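Local coordinates for YrbA (Sinorhizobium meliloti 2011, PDB 5NFM), which binds divalent metal cations such as copper through two conserved histidines and belongs to the BolA-like family, at residues E38-K43 against Q50-A55. Sequence-based numbering, arbitrary orientation.
Sequences EAFRGK and QMVYNA
Ala39, Phe40 and Lys43 close round the side chain of Met51, packing the loop that follows strand 31-36 of this BolA-like fold against helix 45-56; the centrepiece is a Met-aromatic contact. After Glu38, the short 3-10 segment brings in Ala39, whose CB meets the methyl CE of Met51 at 4.0 Å. Phe40 comes next. With its CG anti to the carbonyl carbon (chi1 -69°), the ring reaches toward helix 45-56, and Met51 SD sits at its edge, close to the ring plane and 3.8 Å from Phe40 CE1. Further along the ring, Phe40 CZ touches Val52 CG2 at 3.9 Å, while Thr71 of strand 67-72 and Ile14 also pack on Phe40. Replacing Phe40 by an alanine would probably leave Met51 SD and Val52 CG2 without their aromatic neighbour and open a gap between loop and helix. Arg41 engages Glu38 in a side-on salt bridge, one nitrogen to each carboxylate oxygen, with Arg41 NE to Glu38 OE2 at 2.8 Å. A type II turn from Phe40 to Lys43 then brings the chain back toward Met51. In one of its two conformers the aliphatic part of Lys43 crosses the methionine at about a right angle, Lys43 CD and CE each 3.7 Å from Met51 SD, before bending at chi4 (59°). That bend lets Lys43 NZ donate a hydrogen bond of 2.7 Å to the backbone O of Ala39, nearly in line with its carbonyl bond.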
ATOM      1  N   GLU A  38      -2.711  12.685   1.257  1.00  2.81           N
ATOM      2  CA  GLU A  38      -2.259  14.051   1.008  1.00  2.61           C
ATOM      3  C   GLU A  38      -0.737  14.155   0.981  1.00  2.69           C
ATOM      4  O   GLU A  38      -0.184  14.951   0.204  1.00  2.88           O
ATOM      5  CB  GLU A  38      -2.855  14.994   2.054  1.00  3.08           C
ATOM      6  CG  GLU A  38      -2.547  16.464   1.779  1.00  2.95           C
ATOM      7  CD  GLU A  38      -3.092  16.953   0.444  1.00  2.82           C
ATOM      8  OE1 GLU A  38      -4.209  16.518   0.064  1.00  3.57           O
ATOM      9  OE2 GLU A  38      -2.401  17.765  -0.223  1.00  2.93           O
ATOM     10  N   ALA A  39      -0.049  13.357   1.807  1.00  3.25           N
ATOM     11  CA  ALA A  39       1.407  13.392   1.849  1.00  3.92           C
ATOM     12  C   ALA A  39       2.029  12.997   0.514  1.00  3.38           C
ATOM     13  O   ALA A  39       3.219  13.252   0.293  1.00  4.97           O
ATOM     14  CB  ALA A  39       1.909  12.461   2.950  1.00  5.89           C
ATOM     15  N   PHE A  40       1.254  12.383  -0.383  1.00  2.39           N
ATOM     16  CA  PHE A  40       1.755  12.020  -1.699  1.00  2.13           C
ATOM     17  C   PHE A  40       1.780  13.185  -2.688  1.00  1.97           C
ATOM     18  O   PHE A  40       2.428  13.070  -3.736  1.00  2.32           O
ATOM     19  CB  PHE A  40       0.892  10.903  -2.288  1.00  1.89           C
ATOM     20  CG  PHE A  40       1.014   9.558  -1.586  1.00  2.04           C
ATOM     21  CD1 PHE A  40       2.028   9.264  -0.679  1.00  2.77           C
ATOM     22  CD2 PHE A  40       0.088   8.569  -1.884  1.00  2.53           C
ATOM     23  CE1 PHE A  40       2.099   8.002  -0.087  1.00  3.30           C
ATOM     24  CE2 PHE A  40       0.165   7.307  -1.303  1.00  3.11           C
ATOM     25  CZ  PHE A  40       1.166   7.029  -0.399  1.00  3.44           C
ATOM     26  N   ARG A  41       1.073  14.285  -2.414  1.00  2.18           N
ATOM     27  CA  ARG A  41       0.984  15.350  -3.408  1.00  1.96           C
ATOM     28  C   ARG A  41       2.360  15.970  -3.627  1.00  2.02           C
ATOM     29  O   ARG A  41       3.038  16.354  -2.670  1.00  2.54           O
ATOM     30  CB  ARG A  41      -0.037  16.410  -2.989  1.00  2.02           C
ATOM     31  CG  ARG A  41      -0.606  17.171  -4.185  1.00  2.02           C
ATOM     32  CD  ARG A  41      -1.644  18.220  -3.788  1.00  2.24           C
ATOM     33  NE  ARG A  41      -2.759  17.663  -3.025  1.00  2.39           N
ATOM     34  CZ  ARG A  41      -3.838  17.089  -3.554  1.00  2.28           C
ATOM     35  NH1 ARG A  41      -3.997  16.979  -4.873  1.00  2.49           N
ATOM     36  NH2 ARG A  41      -4.779  16.618  -2.742  1.00  3.10           N
ATOM     37  N   GLY A  42       2.764  16.073  -4.896  1.00  1.97           N
ATOM     38  CA  GLY A  42       4.067  16.597  -5.248  1.00  2.05           C
ATOM     39  C   GLY A  42       5.186  15.579  -5.242  1.00  2.38           C
ATOM     40  O   GLY A  42       6.292  15.896  -5.702  1.00  4.17           O
ATOM     41  N   LYS A  43       4.935  14.375  -4.733  0.81  2.10           N
ATOM     42  CA  LYS A  43       5.902  13.293  -4.777  0.81  1.58           C
ATOM     43  C   LYS A  43       5.728  12.500  -6.069  0.81  2.02           C
ATOM     44  O   LYS A  43       4.629  12.419  -6.626  0.81  2.78           O
ATOM     45  CB  LYS A  43       5.743  12.374  -3.559  0.81  2.16           C
ATOM     46  CG  LYS A  43       6.117  13.068  -2.242  0.81  5.51           C
ATOM     47  CD  LYS A  43       6.177  12.098  -1.074  0.81 20.77           C
ATOM     48  CE  LYS A  43       6.675  12.769   0.206  0.81 14.74           C
ATOM     49  NZ  LYS A  43       5.818  13.912   0.635  0.81 38.53           N
ATOM     50  N   GLN A  50       7.717   4.204  -2.274  1.00  1.62           N
ATOM     51  CA  GLN A  50       8.658   4.029  -1.171  1.00  1.63           C
ATOM     52  C   GLN A  50       7.961   4.187   0.182  1.00  1.69           C
ATOM     53  O   GLN A  50       8.244   3.440   1.131  1.00  1.94           O
ATOM     54  CB  GLN A  50       9.817   5.029  -1.306  1.00  1.65           C
ATOM     55  CG  GLN A  50      10.882   4.870  -0.225  1.00  1.83           C
ATOM     56  CD  GLN A  50      11.588   3.532  -0.345  1.00  1.74           C
ATOM     57  OE1 GLN A  50      12.208   3.241  -1.381  1.00  1.92           O
ATOM     58  NE2 GLN A  50      11.489   2.699   0.686  1.00  2.51           N
ATOM     59  N   MET A  51       7.078   5.185   0.303  1.00  1.83           N
ATOM     60  CA  MET A  51       6.361   5.386   1.563  1.00  1.89           C
ATOM     61  C   MET A  51       5.480   4.189   1.901  1.00  1.72           C
ATOM     62  O   MET A  51       5.331   3.835   3.079  1.00  2.12           O
ATOM     63  CB  MET A  51       5.521   6.659   1.495  1.00  2.34           C
ATOM     64  CG  MET A  51       6.370   7.913   1.426  1.00  3.03           C
ATOM     65  SD  MET A  51       5.390   9.416   1.285  1.00  7.68           S
ATOM     66  CE  MET A  51       4.624   9.462   2.899  1.00 11.69           C
ATOM     67  N   VAL A  52       4.864   3.569   0.888  1.00  1.76           N
ATOM     68  CA  VAL A  52       4.039   2.388   1.138  1.00  1.72           C
ATOM     69  C   VAL A  52       4.907   1.203   1.564  1.00  1.68           C
ATOM     70  O   VAL A  52       4.581   0.503   2.529  1.00  2.20           O
ATOM     71  CB  VAL A  52       3.158   2.050  -0.080  1.00  2.09           C
ATOM     72  CG1 VAL A  52       2.313   0.806   0.232  1.00  2.90           C
ATOM     73  CG2 VAL A  52       2.253   3.234  -0.435  1.00  2.50           C
ATOM     74  N   TYR A  53       6.028   0.962   0.864  1.00  1.80           N
ATOM     75  CA  TYR A  53       6.920  -0.105   1.308  1.00  1.66           C
ATOM     76  C   TYR A  53       7.347   0.130   2.756  1.00  1.72           C
ATOM     77  O   TYR A  53       7.362  -0.802   3.574  1.00  1.96           O
ATOM     78  CB  TYR A  53       8.159  -0.229   0.403  1.00  2.10           C
ATOM     79  CG  TYR A  53       7.859  -0.572  -1.040  1.00  1.93           C
ATOM     80  CD1 TYR A  53       7.034  -1.639  -1.373  1.00  2.57           C
ATOM     81  CD2 TYR A  53       8.419   0.170  -2.072  1.00  1.91           C
ATOM     82  CE1 TYR A  53       6.767  -1.950  -2.698  1.00  2.79           C
ATOM     83  CE2 TYR A  53       8.152  -0.125  -3.396  1.00  2.13           C
ATOM     84  CZ  TYR A  53       7.323  -1.180  -3.711  1.00  2.40           C
ATOM     85  OH  TYR A  53       7.079  -1.446  -5.038  1.00  3.30           O
ATOM     86  N   ASN A  54       7.692   1.375   3.098  1.00  1.90           N
ATOM     87  CA  ASN A  54       8.092   1.663   4.474  1.00  1.77           C
ATOM     88  C   ASN A  54       6.989   1.271   5.455  1.00  2.02           C
ATOM     89  O   ASN A  54       7.268   0.721   6.526  1.00  2.55           O
ATOM     90  CB  ASN A  54       8.391   3.152   4.657  1.00  1.98           C
ATOM     91  CG  ASN A  54       9.643   3.612   3.941  1.00  1.89           C
ATOM     92  OD1 ASN A  54      10.428   2.808   3.423  1.00  2.21           O
ATOM     93  ND2 ASN A  54       9.842   4.923   3.924  1.00  3.42           N
ATOM     94  N   ALA A  55       5.731   1.586   5.122  1.00  2.10           N
ATOM     95  CA  ALA A  55       4.624   1.326   6.038  1.00  2.33           C
ATOM     96  C   ALA A  55       4.435  -0.166   6.309  1.00  2.37           C
ATOM     97  O   ALA A  55       3.967  -0.540   7.393  1.00  3.13           O
ATOM     98  CB  ALA A  55       3.333   1.932   5.489  1.00  3.22           C
TER